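Local coordinates for protein titin (Homo sapiens, PDB 5JDD) that probably acts as an elastic spring and scaffold of the muscle sarcomere, its I-band region including tandem immunoglobulin-like domains, at residues A[130-134]-A[135-139]; A[112-116]-A[117-121]; A[248-252]-A[253-257]. All coordinates share one frame; numbering follows the deposited sequence.

Contact 1: A[130-134]-A[135-139]; sequences IEMSE and KFKIV
Lys-135 begins the second half of this tight turn with its backbone N turned to the hydroxyl of Ser-133, a weak bond in which N lies 3.1 Å from OG at a bent angle. Its side chain leads away from 130-134: CG lies over one face of the neighbouring Phe-136 ring, and NZ ends in a salt bridge to Asp-156 and a hydrogen bond to Met-150 O. Phe-136 is gripped twice by Ser-133. Its N donates to Ser-133 OG at 3.2 Å and fairly straight, because chi1 of 64° sets the hydroxyl between the serine's own N and carbonyl carbon, where it faces the amides two and three residues on. In return Ser-133 N reaches Phe-136 O at 3.0 Å, almost linear at 170°, in the carbonyl plane and on a lone pair. The ring is sandwiched. Opposite Lys-135 CG, Ile-130 lays its CG2 methyl over the other face, 3.6 Å from the Phe-136 centroid, as a CH-pi contact. Lys-137 adds little, its CD meeting the Met-132 methyl CE at 3.9 Å. Ile-138 is covered by Met-132, whose CG rests 3.6 Å from Ile-138 CB. Bends at chi2 and chi3 then fold the thioether back, bringing Met-132 CE to within 3.2 Å of Ile-138 N. This buried amide has no polar partner in the model, so the methionine packs tightly over an unsatisfied N-H. Behind the turn, Ile-130 and Ile-138 both lean on Trp-123 and Leu-147. The i to i+2 bond from Lys-135 N to Ser-133 OG, weak here, is the defining one of an ST turn, which shapes the C'-D connection passing from one sheet of an I-set immunoglobulin sandwich to the other.

Contact 2: A[112-116]-A[117-121]; sequences CEVSH and FNVPS
A water bridges the two halves of this loop, giving a hydrogen to His-116 O at 2.8 Å and accepting one from Val-119 N at 3.2 Å. His-116 O and Val-119 N lie 4.1 Å apart, and the water spans them where a direct i to i+3 bond would close a beta turn. Between them the chain reverses through Phe-117 and Asn-118. Asn-118, with a positive phi of 66°, gives the corner a shape close to type II, although Phe-117 is more extended than that turn requires. Under the turn, Val-119 directs its CG2 methyl back against the first segment, 3.4 Å from His-116 O. A chi1 of 172° puts this branch beside the valine's own N, the amide that holds the water. The same methyl meets CG2 of Val-114 at 3.9 Å, the two branched side chains crossing at a slant. Val-114 is buried and also packs on Phe-162, Cys-164 and His-145, so the hydrophobic contact ties the loop to the core. The imidazole of His-116 heads away from the following residues and is held at both nitrogens. Its ND1 lies 2.7 Å from Ser-115 OG, with the proton on either atom, while NE2 bonds to Glu-89 OE1; together they fix the ring's rotation. Ser-115 OG is itself bonded to His-92 N, and Leu-91 touches both His-116 and Val-119. Phe-117 points away from the first segment at its CB, and its side chain touches Lys-143. Glu-89, at the end of the preceding sandwich's strand 80-89, and the link that follows it are thus bound to this water-bridged corner: it is the B-C loop of the middle I-set immunoglobulin domain, at the pole facing the first domain.

Contact 3: A[248-252]-A[253-257]; sequences TFVAG and KATST
A two-residue beta hairpin reverses the chain here, Gly-252 and Lys-253 forming the corners of a type II' turn between Ala-251 and Ala-254. Ala-254 N closes the turn on Ala-251 O at 2.9 Å, approaching from well above the carbonyl plane; the return bond from Ala-251 N to Ala-254 O is straighter at hydrogen, 172°. Gly-252 takes the first corner with a positive phi of 58°, readily reached without a side chain. Further along, Phe-249 and Ser-256 make the next hydrogen-bonded pair: Phe-249 N meets Ser-256 O at 2.8 Å, and Ser-256 N answers to Phe-249 O at 3.0 Å. These are the F and G strands of the last I-set immunoglobulin domain, and their two faces differ. Phe-249, Ala-251, Ala-254 and Ser-256 turn to the interior, where the Phe-249 ring stands edge-to-face with Trp-210 and Ser-256 OG bonds to Leu-184 N. The other face carries two non-hydrogen-bonded pairs. Val-250 and Thr-255 run alongside each other, their CG2 methyls 3.8 Å apart. Thr-248 and Thr-257 join their hydroxyls at 2.7 Å from OG1 to OG1, and either may donate. Both threonines hold OG1 anti to the carbonyl carbon (chi1 -57° in Thr-248), which swings the hydroxyls together across the strands. At the tip, Lys-253 touches Thr-154 of the middle domain, and its N makes a weak hydrogen bond to Glu-104 OE1.

In the fold
From the N terminus, contact 2 comes first, closing the loop between strands 108-114 and 123-125. Contact 1 follows, shaping the crossing from strand 128-129, an edge strand of the five-stranded sheet, to strand 136-141, an edge strand of the four-stranded one. Contact 3 is the hairpin of strands 245-251 and 254-263 in the next domain. All three are in series; none nests or crosses. Contacts 1 and 2 share one sandwich, with centres about 17 Å apart, and meet where Ile-138 CG2 packs on Ser-121 OG at 3.5 Å. Contact 2 faces the first domain and contact 3 the middle one, so they mark successive domain junctions, their centres about 42 Å apart.

Contact 1: A[130-134]-A[135-139]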
loop_
_atom_site.group_PDB
_atom_site.type_symbol
_atom_site.label_atom_id
_atom_site.label_comp_id
_atom_site.label_asym_id
_atom_site.label_seq_id
_atom_site.Cartn_x
_atom_site.Cartn_y
_atom_site.Cartn_z
ATOM N N ILE A 130 -3.860 5.392 7.803
ATOM C CA ILE A 130 -3.026 4.410 8.502
ATOM C C ILE A 130 -1.617 4.977 8.728
ATOM O O ILE A 130 -1.038 5.588 7.825
ATOM C CB ILE A 130 -2.875 3.126 7.635
ATOM C CG1 ILE A 130 -4.243 2.562 7.247
ATOM C CG2 ILE A 130 -2.044 2.077 8.354
ATOM C CD1 ILE A 130 -4.173 1.371 6.295
ATOM N N GLU A 131 -1.062 4.756 9.920
ATOM C CA GLU A 131 0.323 5.126 10.230
ATOM C C GLU A 131 1.232 3.904 10.143
ATOM O O GLU A 131 0.837 2.827 10.577
ATOM C CB GLU A 131 0.422 5.673 11.660
ATOM C CG GLU A 131 -0.323 6.970 11.922
ATOM C CD GLU A 131 -0.442 7.298 13.408
ATOM O OE1 GLU A 131 0.455 6.923 14.192
ATOM O OE2 GLU A 131 -1.450 7.926 13.793
ATOM N N MET A 132 2.436 4.080 9.598
ATOM C CA MET A 132 3.479 3.050 9.653
ATOM C C MET A 132 3.708 2.595 11.088
ATOM O O MET A 132 3.819 3.423 11.995
ATOM C CB MET A 132 4.808 3.588 9.121
ATOM C CG MET A 132 4.976 3.534 7.622
ATOM S SD MET A 132 6.696 3.232 7.176
ATOM C CE MET A 132 6.728 1.445 7.282
ATOM N N SER A 133 3.760 1.281 11.292
ATOM C CA SER A 133 4.063 0.705 12.599
ATOM C C SER A 133 4.617 -0.689 12.365
ATOM O O SER A 133 4.893 -1.069 11.226
ATOM C CB SER A 133 2.819 0.634 13.485
ATOM O OG SER A 133 1.842 -0.242 12.940
ATOM N N GLU A 134 4.790 -1.458 13.431
ATOM C CA GLU A 134 5.227 -2.836 13.251
ATOM C C GLU A 134 4.100 -3.656 12.630
ATOM O O GLU A 134 4.344 -4.658 11.961
ATOM C CB GLU A 134 5.697 -3.446 14.572
ATOM C CG GLU A 134 6.961 -2.809 15.137
ATOM C CD GLU A 134 8.238 -3.285 14.458
ATOM O OE1 GLU A 134 9.314 -3.153 15.076
ATOM O OE2 GLU A 134 8.175 -3.783 13.313
ATOM N N LYS A 135 2.868 -3.201 12.845
ATOM C CA LYS A 135 1.676 -3.814 12.269
ATOM C C LYS A 135 1.529 -3.514 10.770
ATOM O O LYS A 135 1.206 -4.403 9.974
ATOM C CB LYS A 135 0.447 -3.284 13.004
ATOM C CG LYS A 135 -0.880 -3.772 12.474
ATOM C CD LYS A 135 -1.130 -5.208 12.891
ATOM C CE LYS A 135 -2.568 -5.609 12.622
ATOM N NZ LYS A 135 -2.745 -7.076 12.804
ATOM N N PHE A 136 1.764 -2.263 10.400
ATOM C CA PHE A 136 1.602 -1.814 9.019
ATOM C C PHE A 136 2.935 -1.397 8.424
ATOM O O PHE A 136 3.543 -0.429 8.876
ATOM C CB PHE A 136 0.645 -0.623 8.946
ATOM C CG PHE A 136 -0.759 -0.941 9.358
ATOM C CD1 PHE A 136 -1.574 -1.719 8.545
ATOM C CD2 PHE A 136 -1.281 -0.430 10.538
ATOM C CE1 PHE A 136 -2.877 -2.001 8.914
ATOM C CE2 PHE A 136 -2.581 -0.710 10.915
ATOM C CZ PHE A 136 -3.380 -1.497 10.101
ATOM N N LYS A 137 3.388 -2.127 7.410
ATOM C CA LYS A 137 4.604 -1.773 6.686
ATOM C C LYS A 137 4.182 -1.082 5.394
ATOM O O LYS A 137 3.418 -1.631 4.605
ATOM C CB LYS A 137 5.431 -3.027 6.394
ATOM C CG LYS A 137 6.638 -2.808 5.495
ATOM C CD LYS A 137 7.808 -2.199 6.236
ATOM C CE LYS A 137 9.064 -2.262 5.375
ATOM N NZ LYS A 137 9.233 -3.623 4.782
ATOM N N ILE A 138 4.654 0.141 5.201
ATOM C CA ILE A 138 4.310 0.927 4.031
ATOM C C ILE A 138 5.558 1.087 3.170
ATOM O O ILE A 138 6.592 1.571 3.636
ATOM C CB ILE A 138 3.713 2.288 4.458
ATOM C CG1 ILE A 138 2.347 2.054 5.110
ATOM C CG2 ILE A 138 3.547 3.220 3.258
ATOM C CD1 ILE A 138 1.734 3.291 5.761
ATOM N N VAL A 139 5.465 0.659 1.916
ATOM C CA VAL A 139 6.635 0.566 1.047
ATOM C C VAL A 139 6.392 1.321 -0.254
ATOM O O VAL A 139 5.285 1.292 -0.802
ATOM C CB VAL A 139 6.966 -0.904 0.715
ATOM C CG1 VAL A 139 8.236 -1.003 -0.119
ATOM C CG2 VAL A 139 7.129 -1.727 1.999
#

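Contact 2: A[112-116]-A[117-121]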
loop_
_atom_site.group_PDB
_atom_site.type_symbol
_atom_site.label_atom_id
_atom_site.label_comp_id
_atom_site.label_asym_id
_atom_site.label_seq_id
_atom_site.Cartn_x
_atom_site.Cartn_y
_atom_site.Cartn_z
ATOM N N CYS A 112 -0.403 -1.458 -5.442
ATOM C CA CYS A 112 -0.865 -0.821 -6.663
ATOM C C CYS A 112 0.311 -0.179 -7.377
ATOM O O CYS A 112 1.410 -0.075 -6.819
ATOM C CB CYS A 112 -1.950 0.224 -6.370
ATOM S SG CYS A 112 -1.394 1.688 -5.435
ATOM N N GLU A 113 0.083 0.263 -8.607
ATOM C CA GLU A 113 1.099 0.998 -9.350
ATOM C C GLU A 113 0.494 2.323 -9.761
ATOM O O GLU A 113 -0.705 2.395 -10.055
ATOM C CB GLU A 113 1.614 0.199 -10.558
ATOM C CG GLU A 113 2.365 -1.070 -10.128
ATOM C CD GLU A 113 2.799 -1.994 -11.262
ATOM O OE1 GLU A 113 2.865 -1.570 -12.440
ATOM O OE2 GLU A 113 3.096 -3.171 -10.954
ATOM N N VAL A 114 1.315 3.363 -9.723
ATOM C CA VAL A 114 0.884 4.710 -10.035
ATOM C C VAL A 114 1.646 5.260 -11.244
ATOM O O VAL A 114 2.636 4.682 -11.692
ATOM C CB VAL A 114 1.014 5.650 -8.801
ATOM C CG1 VAL A 114 0.198 5.100 -7.624
ATOM C CG2 VAL A 114 2.474 5.826 -8.408
ATOM N N SER A 115 1.175 6.392 -11.752
ATOM C CA SER A 115 1.628 6.936 -13.029
ATOM C C SER A 115 2.995 7.617 -12.987
ATOM O O SER A 115 3.651 7.773 -14.023
ATOM C CB SER A 115 0.587 7.929 -13.534
ATOM O OG SER A 115 0.349 8.932 -12.560
ATOM N N HIS A 116 3.411 8.051 -11.800
ATOM C CA HIS A 116 4.616 8.864 -11.662
ATOM C C HIS A 116 5.457 8.466 -10.460
ATOM O O HIS A 116 4.948 7.927 -9.476
ATOM C CB HIS A 116 4.232 10.344 -11.535
ATOM C CG HIS A 116 3.625 10.907 -12.774
ATOM N ND1 HIS A 116 2.286 10.772 -13.077
ATOM C CD2 HIS A 116 4.178 11.589 -13.803
ATOM C CE1 HIS A 116 2.042 11.352 -14.241
ATOM N NE2 HIS A 116 3.175 11.854 -14.702
ATOM N N PHE A 117 6.755 8.723 -10.550
ATOM C CA PHE A 117 7.633 8.572 -9.401
ATOM C C PHE A 117 7.366 9.658 -8.370
ATOM O O PHE A 117 6.826 10.725 -8.685
ATOM C CB PHE A 117 9.100 8.628 -9.847
ATOM C CG PHE A 117 9.514 7.451 -10.676
ATOM C CD1 PHE A 117 9.982 6.291 -10.072
ATOM C CD2 PHE A 117 9.409 7.493 -12.063
ATOM C CE1 PHE A 117 10.345 5.187 -10.840
ATOM C CE2 PHE A 117 9.769 6.391 -12.838
ATOM C CZ PHE A 117 10.243 5.240 -12.225
ATOM N N ASN A 118 7.746 9.360 -7.129
ATOM C CA ASN A 118 7.680 10.304 -6.013
ATOM C C ASN A 118 6.262 10.724 -5.611
ATOM O O ASN A 118 6.040 11.814 -5.087
ATOM C CB ASN A 118 8.598 11.502 -6.266
ATOM C CG ASN A 118 10.035 11.075 -6.463
ATOM O OD1 ASN A 118 10.556 10.252 -5.702
ATOM N ND2 ASN A 118 10.670 11.589 -7.507
ATOM N N VAL A 119 5.304 9.832 -5.834
ATOM C CA VAL A 119 3.969 10.014 -5.277
ATOM C C VAL A 119 4.042 9.602 -3.814
ATOM O O VAL A 119 4.520 8.515 -3.508
ATOM C CB VAL A 119 2.921 9.144 -6.000
ATOM C CG1 VAL A 119 1.581 9.193 -5.274
ATOM C CG2 VAL A 119 2.762 9.606 -7.441
ATOM N N PRO A 120 3.601 10.478 -2.896
ATOM C CA PRO A 120 3.685 10.090 -1.482
ATOM C C PRO A 120 2.744 8.945 -1.132
ATOM O O PRO A 120 1.670 8.796 -1.715
ATOM C CB PRO A 120 3.271 11.359 -0.732
ATOM C CG PRO A 120 2.482 12.155 -1.719
ATOM C CD PRO A 120 3.010 11.815 -3.082
ATOM N N SER A 121 3.171 8.115 -0.191
ATOM C CA SER A 121 2.306 7.061 0.324
ATOM C C SER A 121 1.084 7.638 1.020
ATOM O O SER A 121 1.209 8.484 1.903
ATOM C CB SER A 121 3.061 6.225 1.345
ATOM O OG SER A 121 4.163 5.583 0.753
HETATM O O HOH W 1 5.424 6.858 -6.879
#

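Contact 3: A[248-252]-A[253-257]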
loop_
_atom_site.group_PDB
_atom_site.type_symbol
_atom_site.label_atom_id
_atom_site.label_comp_id
_atom_site.label_asym_id
_atom_site.label_seq_id
_atom_site.Cartn_x
_atom_site.Cartn_y
_atom_site.Cartn_z
ATOM N N THR A 248 -3.438 -27.339 25.973
ATOM C CA THR A 248 -4.251 -26.633 24.996
ATOM C C THR A 248 -3.381 -26.124 23.855
ATOM O O THR A 248 -2.353 -25.479 24.075
ATOM C CB THR A 248 -4.978 -25.430 25.623
ATOM O OG1 THR A 248 -5.783 -25.875 26.725
ATOM C CG2 THR A 248 -5.872 -24.738 24.597
ATOM N N PHE A 249 -3.798 -26.424 22.633
ATOM C CA PHE A 249 -3.199 -25.824 21.457
ATOM C C PHE A 249 -4.040 -24.611 21.103
ATOM O O PHE A 249 -5.276 -24.706 21.065
ATOM C CB PHE A 249 -3.196 -26.832 20.307
ATOM C CG PHE A 249 -2.795 -26.244 18.986
ATOM C CD1 PHE A 249 -1.455 -26.133 18.636
ATOM C CD2 PHE A 249 -3.761 -25.830 18.084
ATOM C CE1 PHE A 249 -1.086 -25.603 17.399
ATOM C CE2 PHE A 249 -3.401 -25.289 16.856
ATOM C CZ PHE A 249 -2.057 -25.179 16.511
ATOM N N VAL A 250 -3.378 -23.482 20.854
ATOM C CA VAL A 250 -4.063 -22.242 20.502
ATOM C C VAL A 250 -3.507 -21.666 19.211
ATOM O O VAL A 250 -2.307 -21.462 19.094
ATOM C CB VAL A 250 -3.878 -21.169 21.587
ATOM C CG1 VAL A 250 -4.586 -19.872 21.186
ATOM C CG2 VAL A 250 -4.381 -21.663 22.931
ATOM N N ALA A 251 -4.376 -21.392 18.243
ATOM C CA ALA A 251 -3.952 -20.716 17.022
ATOM C C ALA A 251 -5.050 -19.783 16.572
ATOM O O ALA A 251 -6.141 -20.243 16.226
ATOM C CB ALA A 251 -3.646 -21.720 15.925
ATOM N N GLY A 252 -4.762 -18.487 16.575
ATOM C CA GLY A 252 -5.782 -17.489 16.301
ATOM C C GLY A 252 -6.904 -17.634 17.309
ATOM O O GLY A 252 -6.659 -17.670 18.520
ATOM N N LYS A 253 -8.135 -17.744 16.818
ATOM C CA LYS A 253 -9.289 -17.967 17.692
ATOM C C LYS A 253 -9.635 -19.442 17.880
ATOM O O LYS A 253 -10.635 -19.766 18.526
ATOM C CB LYS A 253 -10.504 -17.198 17.166
ATOM C CG LYS A 253 -10.290 -15.689 17.103
ATOM C CD LYS A 253 -11.558 -14.925 16.718
ATOM C CE LYS A 253 -11.818 -14.935 15.217
ATOM N NZ LYS A 253 -12.300 -16.236 14.684
ATOM N N ALA A 254 -8.816 -20.336 17.336
ATOM C CA ALA A 254 -9.084 -21.768 17.440
ATOM C C ALA A 254 -8.316 -22.386 18.594
ATOM O O ALA A 254 -7.144 -22.048 18.820
ATOM C CB ALA A 254 -8.710 -22.473 16.152
ATOM N N THR A 255 -8.973 -23.277 19.335
ATOM C CA THR A 255 -8.298 -24.032 20.392
ATOM C C THR A 255 -8.734 -25.486 20.434
ATOM O O THR A 255 -9.847 -25.844 20.023
ATOM C CB THR A 255 -8.508 -23.445 21.821
ATOM O OG1 THR A 255 -9.885 -23.560 22.201
ATOM C CG2 THR A 255 -8.075 -21.992 21.905
ATOM N N SER A 256 -7.853 -26.322 20.972
ATOM C CA SER A 256 -8.170 -27.712 21.255
ATOM C C SER A 256 -7.480 -28.096 22.553
ATOM O O SER A 256 -6.304 -27.764 22.742
ATOM C CB SER A 256 -7.694 -28.614 20.110
ATOM O OG SER A 256 -7.966 -29.981 20.409
ATOM N N THR A 257 -8.196 -28.774 23.447
ATOM C CA THR A 257 -7.632 -29.172 24.744
ATOM C C THR A 257 -7.787 -30.676 24.959
ATOM O O THR A 257 -8.789 -31.268 24.548
ATOM C CB THR A 257 -8.282 -28.401 25.917
ATOM O OG1 THR A 257 -8.072 -26.994 25.749
ATOM C CG2 THR A 257 -7.684 -28.815 27.256
#